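PDB 5LOY: designed Anbu Protein from Synthetic construct, which assembles into helical arrays of subunits with the proteasome beta-subunit fold and, as an Ntn-family member, is probably a threonine hydrolase related to proteasome ancestors. Local coordinates for residues Tyr151-Pro154 / Ile155-Val159; Phe143-Ile146 / Gly147-Tyr151; Asp163-Leu166 / Glu167-Ala170; Asp210-Pro214 / Tyr215-Leu219. One frame throughout, in Å; residues are numbered along the deposited sequence.

Contact 1 of 4, residues Tyr151-Pro154 / Ile155-Val159; sequences YGKP and ILDRV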
loop_
_atom_site.group_PDB
_atom_site.type_symbol
_atom_site.label_atom_id
_atom_site.label_comp_id
_atom_site.label_asym_id
_atom_site.label_seq_id
_atom_site.Cartn_x
_atom_site.Cartn_y
_atom_site.Cartn_z
ATOM N N TYR A 151 -0.803 2.147 -1.007
ATOM C CA TYR A 151 -0.855 1.701 -2.402
ATOM C C TYR A 151 -0.074 2.627 -3.324
ATOM O O TYR A 151 0.524 2.178 -4.289
ATOM C CB TYR A 151 -2.302 1.617 -2.911
ATOM C CG TYR A 151 -3.252 0.833 -2.011
ATOM C CD1 TYR A 151 -3.383 -0.540 -2.119
ATOM C CD2 TYR A 151 -4.035 1.486 -1.063
ATOM C CE1 TYR A 151 -4.264 -1.238 -1.293
ATOM C CE2 TYR A 151 -4.917 0.795 -0.248
ATOM C CZ TYR A 151 -5.033 -0.557 -0.360
ATOM O OH TYR A 151 -5.950 -1.212 0.455
ATOM N N GLY A 152 -0.082 3.917 -3.002
ATOM C CA GLY A 152 0.476 4.943 -3.861
ATOM C C GLY A 152 1.853 5.416 -3.473
ATOM O O GLY A 152 2.472 6.188 -4.222
ATOM N N LYS A 153 2.364 4.935 -2.338
ATOM C CA LYS A 153 3.676 5.356 -1.877
ATOM C C LYS A 153 4.853 4.878 -2.763
ATOM O O LYS A 153 5.794 5.635 -2.973
ATOM C CB LYS A 153 3.904 4.927 -0.436
ATOM C CG LYS A 153 5.158 5.505 0.213
ATOM C CD LYS A 153 5.236 5.062 1.676
ATOM C CE LYS A 153 6.260 5.841 2.524
ATOM N NZ LYS A 153 7.628 5.265 2.429
ATOM N N PRO A 154 4.832 3.626 -3.242
ATOM C CA PRO A 154 6.012 3.126 -3.955
ATOM C C PRO A 154 6.438 3.944 -5.163
ATOM O O PRO A 154 7.608 4.221 -5.333
ATOM C CB PRO A 154 5.591 1.731 -4.371
ATOM C CG PRO A 154 4.678 1.306 -3.264
ATOM C CD PRO A 154 3.877 2.539 -2.960
ATOM N N ILE A 155 5.489 4.387 -5.971
ATOM C CA ILE A 155 5.844 5.179 -7.140
ATOM C C ILE A 155 6.421 6.538 -6.747
ATOM O O ILE A 155 7.339 7.031 -7.394
ATOM C CB ILE A 155 4.658 5.301 -8.139
ATOM C CG1 ILE A 155 5.137 5.916 -9.456
ATOM C CG2 ILE A 155 3.513 6.120 -7.580
ATOM C CD1 ILE A 155 6.134 5.039 -10.179
ATOM N N LEU A 156 5.871 7.150 -5.705
ATOM C CA LEU A 156 6.400 8.422 -5.190
ATOM C C LEU A 156 7.809 8.227 -4.652
ATOM O O LEU A 156 8.675 9.061 -4.884
ATOM C CB LEU A 156 5.492 8.998 -4.092
ATOM C CG LEU A 156 4.122 9.429 -4.611
ATOM C CD1 LEU A 156 3.062 9.512 -3.523
ATOM C CD2 LEU A 156 4.224 10.755 -5.324
ATOM N N ASP A 157 8.063 7.140 -3.932
ATOM C CA ASP A 157 9.440 6.868 -3.480
ATOM C C ASP A 157 10.415 6.681 -4.659
ATOM O O ASP A 157 11.553 7.074 -4.576
ATOM C CB ASP A 157 9.516 5.630 -2.564
ATOM C CG ASP A 157 9.067 5.909 -1.112
ATOM O OD1 ASP A 157 9.191 7.067 -0.635
ATOM O OD2 ASP A 157 8.586 4.947 -0.444
ATOM N N ARG A 158 9.968 6.057 -5.740
ATOM C CA ARG A 158 10.857 5.776 -6.865
ATOM C C ARG A 158 11.238 7.026 -7.618
ATOM O O ARG A 158 12.358 7.133 -8.067
ATOM C CB ARG A 158 10.224 4.797 -7.864
ATOM C CG ARG A 158 10.199 3.338 -7.410
ATOM C CD ARG A 158 9.460 2.453 -8.421
ATOM N NE ARG A 158 9.186 1.107 -7.928
ATOM C CZ ARG A 158 10.049 0.095 -7.954
ATOM N NH1 ARG A 158 11.282 0.259 -8.452
ATOM N NH2 ARG A 158 9.668 -1.095 -7.483
ATOM N N VAL A 159 10.315 7.964 -7.746
ATOM C CA VAL A 159 10.482 9.091 -8.665
ATOM C C VAL A 159 10.859 10.432 -8.005
ATOM O O VAL A 159 11.735 11.138 -8.506
ATOM C CB VAL A 159 9.197 9.267 -9.504
ATOM C CG1 VAL A 159 9.285 10.487 -10.390
ATOM C CG2 VAL A 159 8.969 8.040 -10.358
HETATM O O HOH W 1 2.466 3.372 -5.841
#
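Lys153 and Asp157, one helical turn apart, carry the charged part of this contact. Lys153 NZ meets Asp157 OD2 at 3.0 Å in a salt bridge that uses the syn lone pair of the carboxylate oxygen. With CG turned to the side opposite the backbone N (chi1 -171°), the lysine runs extended as far as CE; the bend at chi4 then turns the ammonium group to the acid, while Lys153 CG itself passes 3.5 Å from the same OD2. Both ends are also held from the second subunit: Ser183 of that chain bonds Asp157 OD2 through its hydroxyl and Lys153 NZ through its carbonyl, and Asp178 of that chain pairs with Arg158. Among the backbone bonds, Asp157 N reaches Lys153 O at 2.9 Å and Arg158 N reaches Pro154 O at 3.0 Å. A water links the loop to the first turn, donating to Tyr151 O at 2.8 Å and accepting from Ile155 N at 3.2 Å. The remaining touches are of carbon on carbonyl oxygen: Leu156 CD1 comes within 3.4 Å of Gly152 O, its side chain otherwise packing on strand 143-147 and helix 166-183, and Arg158 CG and CB lie against Pro154 O. Proline, which lacks an N-H, suits this first turn. The arrangement is that of an i to i+4 salt bridge along the opening turns of a short helix, here lying at the subunit interface of the proteasome beta-type fold.

Contact 2 of 4, residues Phe143-Ile146 / Gly147-Tyr151; sequences FFQI and GETKY
Gln145 and Thr149 face each other round the bend that leaves strand 143-147, each side chain setting out toward the other and the two passing at a slant. The threonine offers its methyl: Thr149 CG2 rests 3.5 Å from Gln145 CB and 3.4 Å from Ile146 C, thus closing over the end of the strand. Its chi1 of 64° swings the methyl to this side, placing CG2 anti to the carbonyl carbon, with OG1 lodged between N and C. The glutamine chain extends past the threonine, Gln145 OE1 lying 3.8 Å from Thr149 CB and the amide nitrogen farther along at Thr149 O. There Gln145 NE2 donates a weak hydrogen bond of 3.0 Å to Thr149 O, bent to 126° at the hydrogen. A firmer partner for NE2 is the hydroxyl of Tyr2, so the amide is shared between the bend and strand 2-8, the neighbour of strand 143-147 in the proteasome-type fold; Glu148 bonds through its backbone to Thr1. OE1 lies in the plane of the Phe143 ring, at its edge. Ile146 points away and packs on strands 110-118 and 124-128 instead. Gly147 makes the reversal possible: at its backbone angles any CB would run into Ile146 O. The chemistry is mixed, a methyl-to-methylene contact beside one weak hydrogen bond from the amide, which suggests that the glycine and the apolar fit probably shape the bend more than that bond does.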
loop_
_atom_site.group_PDB
_atom_site.type_symbol
_atom_site.label_atom_id
_atom_site.label_comp_id
_atom_site.label_asym_id
_atom_site.label_seq_id
_atom_site.Cartn_x
_atom_site.Cartn_y
_atom_site.Cartn_z
ATOM N N PHE A 143 7.828 14.517 0.333
ATOM C CA PHE A 143 6.384 14.452 0.183
ATOM C C PHE A 143 5.684 13.882 1.417
ATOM O O PHE A 143 6.296 13.180 2.215
ATOM C CB PHE A 143 6.018 13.652 -1.078
ATOM C CG PHE A 143 6.307 12.173 -0.981
ATOM C CD1 PHE A 143 5.363 11.299 -0.461
ATOM C CD2 PHE A 143 7.525 11.654 -1.432
ATOM C CE1 PHE A 143 5.626 9.924 -0.352
ATOM C CE2 PHE A 143 7.797 10.302 -1.335
ATOM C CZ PHE A 143 6.848 9.431 -0.788
ATOM N N PHE A 144 4.382 14.175 1.526
ATOM C CA PHE A 144 3.513 13.618 2.556
ATOM C C PHE A 144 2.232 13.087 1.939
ATOM O O PHE A 144 1.801 13.535 0.879
ATOM C CB PHE A 144 3.121 14.675 3.576
ATOM C CG PHE A 144 4.256 15.160 4.449
ATOM C CD1 PHE A 144 5.097 14.274 5.112
ATOM C CD2 PHE A 144 4.412 16.519 4.680
ATOM C CE1 PHE A 144 6.111 14.739 5.930
ATOM C CE2 PHE A 144 5.404 16.984 5.504
ATOM C CZ PHE A 144 6.271 16.089 6.121
ATOM N N GLN A 145 1.609 12.146 2.637
ATOM C CA GLN A 145 0.354 11.536 2.189
ATOM C C GLN A 145 -0.546 11.357 3.380
ATOM O O GLN A 145 -0.064 11.027 4.468
ATOM C CB GLN A 145 0.594 10.119 1.654
ATOM C CG GLN A 145 1.692 9.920 0.614
ATOM C CD GLN A 145 1.927 8.438 0.377
ATOM O OE1 GLN A 145 2.606 7.777 1.154
ATOM N NE2 GLN A 145 1.338 7.908 -0.700
ATOM N N ILE A 146 -1.846 11.500 3.173
ATOM C CA ILE A 146 -2.830 11.190 4.217
ATOM C C ILE A 146 -3.987 10.419 3.584
ATOM O O ILE A 146 -4.175 10.486 2.358
ATOM C CB ILE A 146 -3.359 12.453 4.919
ATOM C CG1 ILE A 146 -4.001 13.419 3.934
ATOM C CG2 ILE A 146 -2.234 13.174 5.659
ATOM C CD1 ILE A 146 -4.456 14.717 4.568
ATOM N N GLY A 147 -4.755 9.697 4.411
ATOM C CA GLY A 147 -5.858 8.845 3.924
ATOM C C GLY A 147 -5.410 7.415 3.768
ATOM O O GLY A 147 -4.672 6.927 4.600
ATOM N N GLU A 148 -5.823 6.757 2.684
ATOM C CA GLU A 148 -5.245 5.455 2.277
ATOM C C GLU A 148 -4.027 5.697 1.409
ATOM O O GLU A 148 -4.156 6.021 0.234
ATOM C CB GLU A 148 -6.239 4.644 1.454
ATOM C CG GLU A 148 -7.283 3.907 2.280
ATOM C CD GLU A 148 -6.709 2.880 3.257
ATOM O OE1 GLU A 148 -5.675 2.228 2.961
ATOM O OE2 GLU A 148 -7.306 2.718 4.346
ATOM N N THR A 149 -2.847 5.507 1.974
ATOM C CA THR A 149 -1.603 6.008 1.383
ATOM C C THR A 149 -0.619 4.935 0.838
ATOM O O THR A 149 0.252 5.240 0.049
ATOM C CB THR A 149 -0.846 6.804 2.458
ATOM O OG1 THR A 149 -0.470 5.919 3.522
ATOM C CG2 THR A 149 -1.732 7.890 3.055
ATOM N N LYS A 150 -0.751 3.702 1.285
ATOM C CA LYS A 150 0.288 2.730 1.056
ATOM C C LYS A 150 0.338 2.212 -0.353
ATOM O O LYS A 150 1.413 1.947 -0.862
ATOM C CB LYS A 150 0.132 1.575 2.027
ATOM C CG LYS A 150 0.391 2.015 3.444
ATOM C CD LYS A 150 0.069 0.931 4.431
ATOM C CE LYS A 150 0.381 1.399 5.844
ATOM N NZ LYS A 150 0.153 0.298 6.807
ATOM N N TYR A 151 -0.803 2.147 -1.007
ATOM C CA TYR A 151 -0.855 1.701 -2.402
ATOM C C TYR A 151 -0.074 2.627 -3.324
ATOM O O TYR A 151 0.524 2.178 -4.289
ATOM C CB TYR A 151 -2.302 1.617 -2.911
ATOM C CG TYR A 151 -3.252 0.833 -2.011
ATOM C CD1 TYR A 151 -3.383 -0.540 -2.119
ATOM C CD2 TYR A 151 -4.035 1.486 -1.063
ATOM C CE1 TYR A 151 -4.264 -1.238 -1.293
ATOM C CE2 TYR A 151 -4.917 0.795 -0.248
ATOM C CZ TYR A 151 -5.033 -0.557 -0.360
ATOM O OH TYR A 151 -5.950 -1.212 0.455
#

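Contact 3 of 4, residues Asp163-Leu166 / Glu167-Ala170; sequences DTSL and EDAA
Glu167, the first residue of this part of helix 166-183, folds back toward Ser165 and Leu166. The bend at its chi2 (90°) brings Glu167 OE2 to 3.9 Å from Leu166 CB, and a water that lies close to Ser165 OG makes a weak bond to OE1. Asp168 follows and takes the cap: its backbone N donates to Ser165 OG at 3.1 Å, nearly straight at 168°. The serine hydroxyl reaches it because chi1 is 72°, which sets OG between the backbone N and the carbonyl carbon. With an alanine here in place of Ser165, the N-H of Asp168 would probably be left without its capping acceptor and the start of the helix would be likely to fray. The carboxylate of Asp168 turns back to the same serine through a second water, which donates to Asp168 OD2 at 2.6 Å and accepts from Ser165 N at 3.0 Å, while Asp168 CB lies 3.7 Å from Thr164 CG2, the two side chains crossing at a slant. Ala169 N then bonds Ser165 O at 3.0 Å, the donor standing close to the line of the carbonyl bond, and the alanine methyl lies near that oxygen. Ala170 N closes the next turn on Leu166 O at 3.0 Å. Serine at the N-cap, with an acid three residues on joined to it through water, makes this a serine N-cap at the start of helix 166-183, whose Leu166 and Ala169 pack against the sheet.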
loop_
_atom_site.group_PDB
_atom_site.type_symbol
_atom_site.label_atom_id
_atom_site.label_comp_id
_atom_site.label_asym_id
_atom_site.label_seq_id
_atom_site.Cartn_x
_atom_site.Cartn_y
_atom_site.Cartn_z
ATOM N N ASP A 163 14.973 17.595 -7.149
ATOM C CA ASP A 163 15.279 18.048 -8.498
ATOM C C ASP A 163 14.170 17.748 -9.523
ATOM O O ASP A 163 14.224 18.203 -10.637
ATOM C CB ASP A 163 16.597 17.417 -8.954
ATOM C CG ASP A 163 17.374 18.319 -9.898
ATOM O OD1 ASP A 163 17.462 19.547 -9.644
ATOM O OD2 ASP A 163 17.907 17.803 -10.906
ATOM N N THR A 164 13.164 16.980 -9.142
ATOM C CA THR A 164 12.095 16.609 -10.059
ATOM C C THR A 164 11.334 17.841 -10.541
ATOM O O THR A 164 11.110 18.775 -9.770
ATOM C CB THR A 164 11.115 15.641 -9.378
ATOM O OG1 THR A 164 11.819 14.466 -8.941
ATOM C CG2 THR A 164 9.999 15.237 -10.321
ATOM N N SER A 165 10.929 17.843 -11.805
ATOM C CA SER A 165 10.212 19.006 -12.385
ATOM C C SER A 165 8.754 19.006 -11.939
ATOM O O SER A 165 8.233 17.967 -11.544
ATOM C CB SER A 165 10.262 18.980 -13.910
ATOM O OG SER A 165 9.426 17.937 -14.413
ATOM N N LEU A 166 8.104 20.162 -11.991
ATOM C CA LEU A 166 6.688 20.242 -11.620
ATOM C C LEU A 166 5.841 19.330 -12.478
ATOM O O LEU A 166 4.953 18.657 -11.963
ATOM C CB LEU A 166 6.165 21.664 -11.746
ATOM C CG LEU A 166 6.722 22.673 -10.741
ATOM C CD1 LEU A 166 6.168 24.044 -11.049
ATOM C CD2 LEU A 166 6.386 22.264 -9.306
ATOM N N GLU A 167 6.141 19.278 -13.775
ATOM C CA GLU A 167 5.406 18.413 -14.694
ATOM C C GLU A 167 5.497 16.938 -14.254
ATOM O O GLU A 167 4.477 16.262 -14.125
ATOM C CB GLU A 167 5.909 18.552 -16.142
ATOM C CG GLU A 167 5.948 19.982 -16.686
ATOM C CD GLU A 167 7.290 20.697 -16.424
ATOM O OE1 GLU A 167 8.245 20.503 -17.221
ATOM O OE2 GLU A 167 7.404 21.441 -15.416
ATOM N N ASP A 168 6.705 16.454 -13.994
ATOM C CA ASP A 168 6.866 15.056 -13.594
ATOM C C ASP A 168 6.237 14.748 -12.246
ATOM O O ASP A 168 5.711 13.656 -12.046
ATOM C CB ASP A 168 8.348 14.637 -13.575
ATOM C CG ASP A 168 8.930 14.460 -14.965
ATOM O OD1 ASP A 168 8.149 14.370 -15.942
ATOM O OD2 ASP A 168 10.175 14.417 -15.086
ATOM N N ALA A 169 6.318 15.682 -11.304
ATOM C CA ALA A 169 5.726 15.461 -9.976
ATOM C C ALA A 169 4.220 15.351 -10.073
ATOM O O ALA A 169 3.625 14.511 -9.386
ATOM C CB ALA A 169 6.103 16.569 -9.020
ATOM N N ALA A 170 3.610 16.155 -10.941
ATOM C CA ALA A 170 2.176 16.018 -11.190
ATOM C C ALA A 170 1.818 14.677 -11.842
ATOM O O ALA A 170 0.849 14.008 -11.410
ATOM C CB ALA A 170 1.656 17.162 -12.010
HETATM O O HOH W 2 12.004 15.695 -13.675
HETATM O O HOH W 3 9.565 17.474 -16.805
#

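Contact 4 of 4, residues Asp210-Pro214 / Tyr215-Leu219; sequences DEDDP and YFRML
Asp213 and Phe216 meet where a type I beta turn from Asp210 to Asp213 runs into helix 214-232, with Arg217 N bonded to Asp213 O (3.1 Å) and Met218 N to Pro214 O (3.0 Å). The motif is a helix N-cap. Asp213 OD2 accepts from Phe216 N at 3.1 Å, the donor coming from above the carboxylate plane, 41° out of it. With CG anti to the backbone N (chi1 -172°), the carboxylate is brought to the N-H of Phe216, and Asp213 OD2 also lies against Phe216 CB at 3.6 Å. Its stronger partner is Arg207 of strand 205-209, so one oxygen answers both the helix start and a cation. Replacing Asp213 by an alanine is likely to leave Phe216 N-H without its cap and Arg207 without the mate that ties it to the helix. The preceding turn also holds an Asx turn, in which Asp210 OD1 accepts from Asp212 N at 3.0 Å. Tyr215 and Phe216 lead away from the cap: the phenylalanine packs on Leu174 and Met181, and the tyrosine hydroxyl bonds Pro235 O of the second subunit. Arg217 instead turns back along its extended chain, its guanidinium having Asp212 CA over one face and Arg217 NE 3.6 Å from Glu211 O. Asp212 lies alongside it, carboxylate and guanidinium planes 87° apart, and their charges meet in a long salt bridge, Arg217 NH2 to Asp212 OD1 at 3.5 Å.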
loop_
_atom_site.group_PDB
_atom_site.type_symbol
_atom_site.label_atom_id
_atom_site.label_comp_id
_atom_site.label_asym_id
_atom_site.label_seq_id
_atom_site.Cartn_x
_atom_site.Cartn_y
_atom_site.Cartn_z
ATOM N N ASP A 210 -12.272 14.740 -13.701
ATOM C CA ASP A 210 -13.391 13.802 -13.545
ATOM C C ASP A 210 -13.245 12.541 -14.406
ATOM O O ASP A 210 -12.282 12.387 -15.151
ATOM C CB ASP A 210 -14.740 14.504 -13.786
ATOM C CG ASP A 210 -14.940 14.959 -15.232
ATOM O OD1 ASP A 210 -14.268 14.434 -16.150
ATOM O OD2 ASP A 210 -15.806 15.848 -15.459
ATOM N N GLU A 211 -14.204 11.631 -14.299
ATOM C CA GLU A 211 -14.139 10.347 -15.028
ATOM C C GLU A 211 -14.024 10.476 -16.556
ATOM O O GLU A 211 -13.581 9.563 -17.210
ATOM C CB GLU A 211 -15.345 9.451 -14.672
ATOM C CG GLU A 211 -16.669 9.810 -15.339
ATOM C CD GLU A 211 -17.858 9.000 -14.791
ATOM O OE1 GLU A 211 -17.638 8.072 -13.978
ATOM O OE2 GLU A 211 -19.021 9.273 -15.188
ATOM N N ASP A 212 -14.425 11.608 -17.116
ATOM C CA ASP A 212 -14.349 11.838 -18.559
ATOM C C ASP A 212 -13.085 12.562 -19.019
ATOM O O ASP A 212 -12.907 12.763 -20.212
ATOM C CB ASP A 212 -15.552 12.668 -19.007
ATOM C CG ASP A 212 -16.879 11.930 -18.834
ATOM O OD1 ASP A 212 -16.916 10.689 -19.049
ATOM O OD2 ASP A 212 -17.879 12.596 -18.486
ATOM N N ASP A 213 -12.191 12.932 -18.101
ATOM C CA ASP A 213 -11.048 13.752 -18.474
ATOM C C ASP A 213 -10.155 13.059 -19.502
ATOM O O ASP A 213 -9.588 12.015 -19.208
ATOM C CB ASP A 213 -10.204 14.114 -17.263
ATOM C CG ASP A 213 -9.133 15.121 -17.605
ATOM O OD1 ASP A 213 -9.489 16.186 -18.136
ATOM O OD2 ASP A 213 -7.934 14.850 -17.363
ATOM N N PRO A 214 -10.006 13.650 -20.702
ATOM C CA PRO A 214 -9.191 13.005 -21.740
ATOM C C PRO A 214 -7.753 12.765 -21.320
ATOM O O PRO A 214 -7.234 11.696 -21.558
ATOM C CB PRO A 214 -9.252 13.994 -22.906
ATOM C CG PRO A 214 -10.563 14.689 -22.728
ATOM C CD PRO A 214 -10.714 14.833 -21.230
ATOM N N TYR A 215 -7.115 13.735 -20.683
ATOM C CA TYR A 215 -5.721 13.562 -20.320
ATOM C C TYR A 215 -5.547 12.395 -19.337
ATOM O O TYR A 215 -4.671 11.526 -19.549
ATOM C CB TYR A 215 -5.108 14.826 -19.731
ATOM C CG TYR A 215 -3.694 14.593 -19.224
ATOM C CD1 TYR A 215 -2.641 14.383 -20.099
ATOM C CD2 TYR A 215 -3.423 14.558 -17.875
ATOM C CE1 TYR A 215 -1.362 14.161 -19.637
ATOM C CE2 TYR A 215 -2.147 14.351 -17.396
ATOM C CZ TYR A 215 -1.117 14.149 -18.272
ATOM O OH TYR A 215 0.154 13.922 -17.755
ATOM N N PHE A 216 -6.363 12.361 -18.278
ATOM C CA PHE A 216 -6.187 11.330 -17.257
ATOM C C PHE A 216 -6.476 9.948 -17.850
ATOM O O PHE A 216 -5.793 8.996 -17.509
ATOM C CB PHE A 216 -7.027 11.614 -16.004
ATOM C CG PHE A 216 -6.667 10.748 -14.801
ATOM C CD1 PHE A 216 -5.355 10.527 -14.420
ATOM C CD2 PHE A 216 -7.660 10.176 -14.043
ATOM C CE1 PHE A 216 -5.042 9.746 -13.301
ATOM C CE2 PHE A 216 -7.359 9.397 -12.931
ATOM C CZ PHE A 216 -6.050 9.168 -12.562
ATOM N N ARG A 217 -7.431 9.856 -18.771
ATOM C CA ARG A 217 -7.653 8.612 -19.516
ATOM C C ARG A 217 -6.457 8.183 -20.344
ATOM O O ARG A 217 -6.102 7.021 -20.328
ATOM C CB ARG A 217 -8.815 8.738 -20.472
ATOM C CG ARG A 217 -10.154 8.409 -19.861
ATOM C CD ARG A 217 -11.207 8.209 -20.956
ATOM N NE ARG A 217 -12.524 8.189 -20.343
ATOM C CZ ARG A 217 -13.668 8.300 -21.000
ATOM N NH1 ARG A 217 -13.684 8.460 -22.322
ATOM N NH2 ARG A 217 -14.809 8.269 -20.319
ATOM N N MET A 218 -5.846 9.122 -21.062
ATOM C CA MET A 218 -4.663 8.830 -21.843
ATOM C C MET A 218 -3.536 8.357 -20.948
ATOM O O MET A 218 -2.830 7.423 -21.278
ATOM C CB MET A 218 -4.187 10.043 -22.628
ATOM C CG MET A 218 -3.619 9.702 -23.996
ATOM S SD MET A 218 -3.184 11.113 -25.069
ATOM C CE MET A 218 -2.706 12.486 -23.992
ATOM N N LEU A 219 -3.356 9.023 -19.823
ATOM C CA LEU A 219 -2.259 8.711 -18.935
ATOM C C LEU A 219 -2.411 7.290 -18.413
ATOM O O LEU A 219 -1.465 6.498 -18.448
ATOM C CB LEU A 219 -2.219 9.705 -17.782
ATOM C CG LEU A 219 -1.020 9.721 -16.849
ATOM C CD1 LEU A 219 0.199 10.175 -17.632
ATOM C CD2 LEU A 219 -1.238 10.670 -15.677
#

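In the fold
From the N terminus, strand 2-8 pairs with strand 143-147, where contact 2 closes the bend that leaves the strand. Contact 1 begins at the shared Tyr151 and winds up helix 153-159, whose side chains lean back on the strand: Leu156 and Asp157 on Phe143, Lys153 on Gln145. After a short loop, contact 3 starts helix 166-183, touching contact 1 where Val159 O comes near Thr164 OG1. Contact 4 follows later, beyond strands 191-197 and 205-209, and starts helix 214-232, which packs on helix 166-183. Contacts 2 and 1 overlap at Tyr151; contacts 3 and 4 follow in series, none nests or crosses, and every one also reaches the second subunit.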